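Local atomic coordinates of putative tagatose-6-phosphate ketose/aldose isomerase (Escherichia coli, PDB entry 3C3J), a protein that belongs to the sugar isomerase (SIS) family and carries two SIS domains, each built round a five-stranded parallel beta sheet flanked by helices. Residues Leu211-Trp224 and Tyr345-Met357. Numbering follows the deposited sequence.
Sequences LGDFSEGVFGYAPW and YAQTFALMQSLHM
In the second SIS domain, the loop leading into strand 226-231, the first to enter the parallel sheet, lies along helix 335-356, and an aromatic cluster of Phe-219, Trp-224 and Phe-349 forms where they meet. Phe-219 CD2 sits over the centre of the Phe-349 ring, 3.3 Å from Phe-349 CG, with the two planes inclined at 44°. With CG anti to the backbone N (chi1 179°), Phe-349 turns its ring toward the loop, Phe-219 on one face and Gln-353 CG on the opposite one; Trp-224 CZ2 reaches its edge, 3.9 Å from Phe-349 CE1, and Ile-227 and Tyr-229 of the strand touch it too. Water 1 lies within hydrogen-bonding distance of both Gly-217 O and Phe-349 O and bridges the two backbones in this alpha-beta-alpha sandwich. Midway along the loop, Val-218 CG2 packs 3.3 Å from Thr-348 OG1, whose hydroxyl bonds to Met-344 O, while nearer its start the Phe-214 ring takes Thr-348 CG2 over one face in a CH-pi contact. Near the helix C-terminus, Tyr-221 and His-356 form an offset stack, centroids 4.1 Å apart and planes at 10°. Tyr-221 OH donates to Ser-215 O (2.8 Å) from above the carbonyl plane, and water 2 links Tyr-221 O to His-356 NE2.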
loop_
_atom_site.group_PDB
_atom_site.type_symbol
_atom_site.label_atom_id
_atom_site.label_comp_id
_atom_site.label_asym_id
_atom_site.label_seq_id
_atom_site.Cartn_x
_atom_site.Cartn_y
_atom_site.Cartn_z
ATOM N N LEU A 211 -16.649 -4.626 -26.034
ATOM C CA LEU A 211 -15.284 -4.592 -26.530
ATOM C C LEU A 211 -15.059 -5.475 -27.764
ATOM O O LEU A 211 -13.947 -5.521 -28.301
ATOM C CB LEU A 211 -14.308 -4.973 -25.399
ATOM C CG LEU A 211 -14.425 -4.023 -24.191
ATOM C CD1 LEU A 211 -13.571 -4.498 -23.013
ATOM C CD2 LEU A 211 -14.083 -2.599 -24.594
ATOM N N GLY A 212 -16.111 -6.143 -28.228
ATOM C CA GLY A 212 -16.015 -6.992 -29.419
ATOM C C GLY A 212 -14.943 -8.067 -29.294
ATOM O O GLY A 212 -14.825 -8.698 -28.238
ATOM N N ASP A 213 -14.143 -8.262 -30.343
ATOM C CA ASP A 213 -13.049 -9.253 -30.306
ATOM C C ASP A 213 -11.741 -8.734 -29.679
ATOM O O ASP A 213 -10.693 -9.399 -29.782
ATOM C CB ASP A 213 -12.762 -9.806 -31.702
ATOM C CG ASP A 213 -12.227 -8.761 -32.666
ATOM O OD1 ASP A 213 -11.960 -7.591 -32.297
ATOM O OD2 ASP A 213 -12.083 -9.129 -33.842
ATOM N N PHE A 214 -11.824 -7.527 -29.112
ATOM C CA PHE A 214 -10.793 -6.850 -28.328
ATOM C C PHE A 214 -9.708 -6.207 -29.199
ATOM O O PHE A 214 -8.798 -5.571 -28.673
ATOM C CB PHE A 214 -10.101 -7.782 -27.310
ATOM C CG PHE A 214 -11.014 -8.444 -26.282
ATOM C CD1 PHE A 214 -12.275 -7.962 -25.983
ATOM C CD2 PHE A 214 -10.532 -9.530 -25.553
ATOM C CE1 PHE A 214 -13.072 -8.591 -25.018
ATOM C CE2 PHE A 214 -11.295 -10.142 -24.580
ATOM C CZ PHE A 214 -12.574 -9.669 -24.301
ATOM N N SER A 215 -9.819 -6.340 -30.515
ATOM C CA SER A 215 -8.748 -5.944 -31.416
ATOM C C SER A 215 -8.463 -4.437 -31.367
ATOM O O SER A 215 -7.360 -4.033 -31.692
ATOM C CB SER A 215 -9.053 -6.390 -32.866
ATOM O OG SER A 215 -10.253 -5.813 -33.341
ATOM N N GLU A 216 -9.429 -3.625 -30.946
ATOM C CA GLU A 216 -9.200 -2.180 -30.782
ATOM C C GLU A 216 -8.292 -1.827 -29.586
ATOM O O GLU A 216 -7.841 -0.690 -29.462
ATOM C CB GLU A 216 -10.500 -1.385 -30.611
ATOM C CG GLU A 216 -11.728 -1.865 -31.359
ATOM C CD GLU A 216 -11.761 -1.402 -32.749
ATOM O OE1 GLU A 216 -10.752 -1.652 -33.455
ATOM O OE2 GLU A 216 -12.793 -0.810 -33.139
ATOM N N GLY A 217 -8.044 -2.789 -28.698
ATOM C CA GLY A 217 -7.093 -2.593 -27.617
ATOM C C GLY A 217 -7.621 -1.830 -26.413
ATOM O O GLY A 217 -6.826 -1.423 -25.580
ATOM N N VAL A 218 -8.940 -1.610 -26.359
ATOM C CA VAL A 218 -9.668 -1.083 -25.177
ATOM C C VAL A 218 -9.491 0.411 -24.879
ATOM O O VAL A 218 -10.468 1.168 -24.938
ATOM C CB VAL A 218 -9.363 -1.903 -23.895
ATOM C CG1 VAL A 218 -10.342 -1.497 -22.769
ATOM C CG2 VAL A 218 -9.462 -3.412 -24.209
ATOM N N PHE A 219 -8.285 0.815 -24.479
ATOM C CA PHE A 219 -7.925 2.228 -24.419
ATOM C C PHE A 219 -7.187 2.617 -25.709
ATOM O O PHE A 219 -7.074 3.808 -25.997
ATOM C CB PHE A 219 -7.048 2.561 -23.210
ATOM C CG PHE A 219 -7.611 2.079 -21.886
ATOM C CD1 PHE A 219 -8.953 2.204 -21.600
ATOM C CD2 PHE A 219 -6.781 1.526 -20.924
ATOM C CE1 PHE A 219 -9.480 1.755 -20.387
ATOM C CE2 PHE A 219 -7.313 1.054 -19.700
ATOM C CZ PHE A 219 -8.647 1.182 -19.451
ATOM N N GLY A 220 -6.670 1.633 -26.454
ATOM C CA GLY A 220 -6.011 1.890 -27.746
ATOM C C GLY A 220 -4.543 1.537 -27.737
ATOM O O GLY A 220 -4.043 0.963 -26.774
ATOM N N TYR A 221 -3.847 1.884 -28.822
ATOM C CA TYR A 221 -2.433 1.534 -28.998
ATOM C C TYR A 221 -1.481 2.732 -29.164
ATOM O O TYR A 221 -0.476 2.645 -29.884
ATOM C CB TYR A 221 -2.273 0.589 -30.187
ATOM C CG TYR A 221 -3.104 -0.682 -30.080
ATOM C CD1 TYR A 221 -2.833 -1.635 -29.096
ATOM C CD2 TYR A 221 -4.138 -0.943 -30.983
ATOM C CE1 TYR A 221 -3.572 -2.802 -29.006
ATOM C CE2 TYR A 221 -4.885 -2.088 -30.897
ATOM C CZ TYR A 221 -4.599 -3.024 -29.908
ATOM O OH TYR A 221 -5.324 -4.175 -29.820
ATOM N N ALA A 222 -1.766 3.828 -28.481
ATOM C CA ALA A 222 -0.881 4.996 -28.488
ATOM C C ALA A 222 0.474 4.675 -27.858
ATOM O O ALA A 222 0.596 3.750 -27.056
ATOM C CB ALA A 222 -1.546 6.183 -27.780
ATOM N N PRO A 223 1.514 5.438 -28.218
ATOM C CA PRO A 223 2.852 5.121 -27.744
ATOM C C PRO A 223 3.132 5.627 -26.305
ATOM O O PRO A 223 4.160 6.251 -26.038
ATOM C CB PRO A 223 3.733 5.807 -28.776
ATOM C CG PRO A 223 2.920 7.015 -29.208
ATOM C CD PRO A 223 1.494 6.606 -29.122
ATOM N N TRP A 224 2.230 5.331 -25.380
ATOM C CA TRP A 224 2.484 5.667 -23.983
ATOM C C TRP A 224 3.618 4.800 -23.426
ATOM O O TRP A 224 3.827 3.665 -23.874
ATOM C CB TRP A 224 1.212 5.540 -23.125
ATOM C CG TRP A 224 0.278 4.503 -23.587
ATOM C CD1 TRP A 224 0.533 3.177 -23.712
ATOM C CD2 TRP A 224 -1.057 4.703 -24.030
ATOM N NE1 TRP A 224 -0.563 2.530 -24.190
ATOM C CE2 TRP A 224 -1.561 3.443 -24.395
ATOM C CE3 TRP A 224 -1.882 5.824 -24.143
ATOM C CZ2 TRP A 224 -2.852 3.263 -24.866
ATOM C CZ3 TRP A 224 -3.167 5.651 -24.621
ATOM C CH2 TRP A 224 -3.638 4.383 -24.978
ATOM N N TYR A 345 -11.988 -3.870 -17.961
ATOM C CA TYR A 345 -11.233 -2.978 -18.846
ATOM C C TYR A 345 -9.726 -3.152 -18.650
ATOM O O TYR A 345 -9.010 -3.283 -19.633
ATOM C CB TYR A 345 -11.642 -1.508 -18.681
ATOM C CG TYR A 345 -13.088 -1.238 -19.024
ATOM C CD1 TYR A 345 -13.494 -1.069 -20.343
ATOM C CD2 TYR A 345 -14.050 -1.138 -18.017
ATOM C CE1 TYR A 345 -14.833 -0.841 -20.652
ATOM C CE2 TYR A 345 -15.373 -0.911 -18.310
ATOM C CZ TYR A 345 -15.761 -0.754 -19.629
ATOM O OH TYR A 345 -17.080 -0.518 -19.911
ATOM N N ALA A 346 -9.258 -3.167 -17.391
ATOM C CA ALA A 346 -7.841 -3.303 -17.093
ATOM C C ALA A 346 -7.230 -4.623 -17.606
ATOM O O ALA A 346 -6.101 -4.646 -18.145
ATOM C CB ALA A 346 -7.612 -3.164 -15.575
ATOM N N GLN A 347 -7.960 -5.724 -17.431
ATOM C CA GLN A 347 -7.459 -7.039 -17.865
ATOM C C GLN A 347 -7.331 -7.108 -19.383
ATOM O O GLN A 347 -6.309 -7.558 -19.929
ATOM C CB GLN A 347 -8.377 -8.156 -17.388
ATOM C CG GLN A 347 -8.443 -8.373 -15.880
ATOM C CD GLN A 347 -9.601 -9.303 -15.507
ATOM O OE1 GLN A 347 -10.528 -9.490 -16.304
ATOM N NE2 GLN A 347 -9.577 -9.851 -14.296
ATOM N N THR A 348 -8.384 -6.677 -20.050
ATOM C CA THR A 348 -8.448 -6.757 -21.505
ATOM C C THR A 348 -7.466 -5.758 -22.088
ATOM O O THR A 348 -6.773 -6.092 -23.027
ATOM C CB THR A 348 -9.893 -6.577 -22.029
ATOM O OG1 THR A 348 -10.399 -5.295 -21.635
ATOM C CG2 THR A 348 -10.805 -7.655 -21.449
ATOM N N PHE A 349 -7.332 -4.568 -21.505
ATOM C CA PHE A 349 -6.270 -3.636 -21.940
ATOM C C PHE A 349 -4.864 -4.256 -21.900
ATOM O O PHE A 349 -4.111 -4.214 -22.883
ATOM C CB PHE A 349 -6.286 -2.359 -21.102
ATOM C CG PHE A 349 -5.225 -1.383 -21.482
ATOM C CD1 PHE A 349 -5.236 -0.789 -22.734
ATOM C CD2 PHE A 349 -4.221 -1.032 -20.600
ATOM C CE1 PHE A 349 -4.261 0.135 -23.097
ATOM C CE2 PHE A 349 -3.255 -0.114 -20.975
ATOM C CZ PHE A 349 -3.290 0.467 -22.228
ATOM N N ALA A 350 -4.505 -4.831 -20.751
ATOM C CA ALA A 350 -3.199 -5.437 -20.582
ATOM C C ALA A 350 -2.935 -6.579 -21.582
ATOM O O ALA A 350 -1.841 -6.671 -22.154
ATOM C CB ALA A 350 -3.033 -5.914 -19.103
ATOM N N LEU A 351 -3.936 -7.427 -21.800
ATOM C CA LEU A 351 -3.816 -8.547 -22.736
ATOM C C LEU A 351 -3.491 -8.030 -24.152
ATOM O O LEU A 351 -2.580 -8.551 -24.811
ATOM C CB LEU A 351 -5.101 -9.373 -22.729
ATOM C CG LEU A 351 -5.249 -10.485 -23.777
ATOM C CD1 LEU A 351 -4.230 -11.618 -23.597
ATOM C CD2 LEU A 351 -6.675 -10.980 -23.844
HETATM N N MSE A 352 -4.207 -6.987 -24.594
HETATM C CA MSE A 352 -4.044 -6.440 -25.949
HETATM C C MSE A 352 -2.787 -5.587 -26.125
HETATM O O MSE A 352 -2.192 -5.575 -27.210
HETATM C CB MSE A 352 -5.301 -5.679 -26.377
HETATM C CG MSE A 352 -6.580 -6.511 -26.339
HETATM SE SE MSE A 352 -6.457 -8.351 -27.169
HETATM C CE MSE A 352 -4.937 -9.182 -26.307
ATOM N N GLN A 353 -2.358 -4.902 -25.074
ATOM C CA GLN A 353 -1.047 -4.270 -25.100
ATOM C C GLN A 353 0.053 -5.322 -25.288
ATOM O O GLN A 353 0.985 -5.122 -26.064
ATOM C CB GLN A 353 -0.799 -3.479 -23.810
ATOM C CG GLN A 353 -1.662 -2.226 -23.671
ATOM C CD GLN A 353 -1.361 -1.187 -24.731
ATOM O OE1 GLN A 353 -2.176 -0.935 -25.627
ATOM N NE2 GLN A 353 -0.181 -0.608 -24.659
ATOM N N SER A 354 -0.062 -6.437 -24.570
ATOM C CA SER A 354 0.912 -7.523 -24.625
ATOM C C SER A 354 0.991 -8.083 -26.039
ATOM O O SER A 354 2.077 -8.233 -26.613
ATOM C CB SER A 354 0.491 -8.632 -23.657
ATOM O OG SER A 354 1.405 -9.715 -23.634
ATOM N N LEU A 355 -0.170 -8.395 -26.601
ATOM C CA LEU A 355 -0.218 -8.962 -27.940
ATOM C C LEU A 355 0.273 -7.967 -28.980
ATOM O O LEU A 355 1.029 -8.340 -29.891
ATOM C CB LEU A 355 -1.636 -9.417 -28.261
ATOM C CG LEU A 355 -2.021 -10.702 -27.536
ATOM C CD1 LEU A 355 -3.485 -11.004 -27.723
ATOM C CD2 LEU A 355 -1.144 -11.870 -28.014
ATOM N N HIS A 356 -0.138 -6.706 -28.840
ATOM C CA HIS A 356 0.256 -5.640 -29.775
ATOM C C HIS A 356 1.769 -5.460 -29.866
ATOM O O HIS A 356 2.308 -5.152 -30.933
ATOM C CB HIS A 356 -0.397 -4.325 -29.377
ATOM C CG HIS A 356 -0.113 -3.201 -30.317
ATOM N ND1 HIS A 356 -0.808 -3.027 -31.495
ATOM C CD2 HIS A 356 0.781 -2.187 -30.250
ATOM C CE1 HIS A 356 -0.349 -1.953 -32.118
ATOM N NE2 HIS A 356 0.619 -1.430 -31.387
HETATM N N MSE A 357 2.463 -5.648 -28.754
HETATM C CA MSE A 357 3.914 -5.533 -28.770
HETATM C C MSE A 357 4.617 -6.850 -29.121
HETATM O O MSE A 357 5.835 -6.948 -28.981
HETATM C CB MSE A 357 4.406 -5.036 -27.416
HETATM C CG MSE A 357 4.288 -6.062 -26.313
HETATM SE SE MSE A 357 5.177 -5.455 -24.672
HETATM C CE MSE A 357 7.058 -5.602 -25.304
HETATM O O HOH W 1 -4.454 -2.763 -25.384
HETATM O O HOH W 2 0.252 1.342 -32.454
#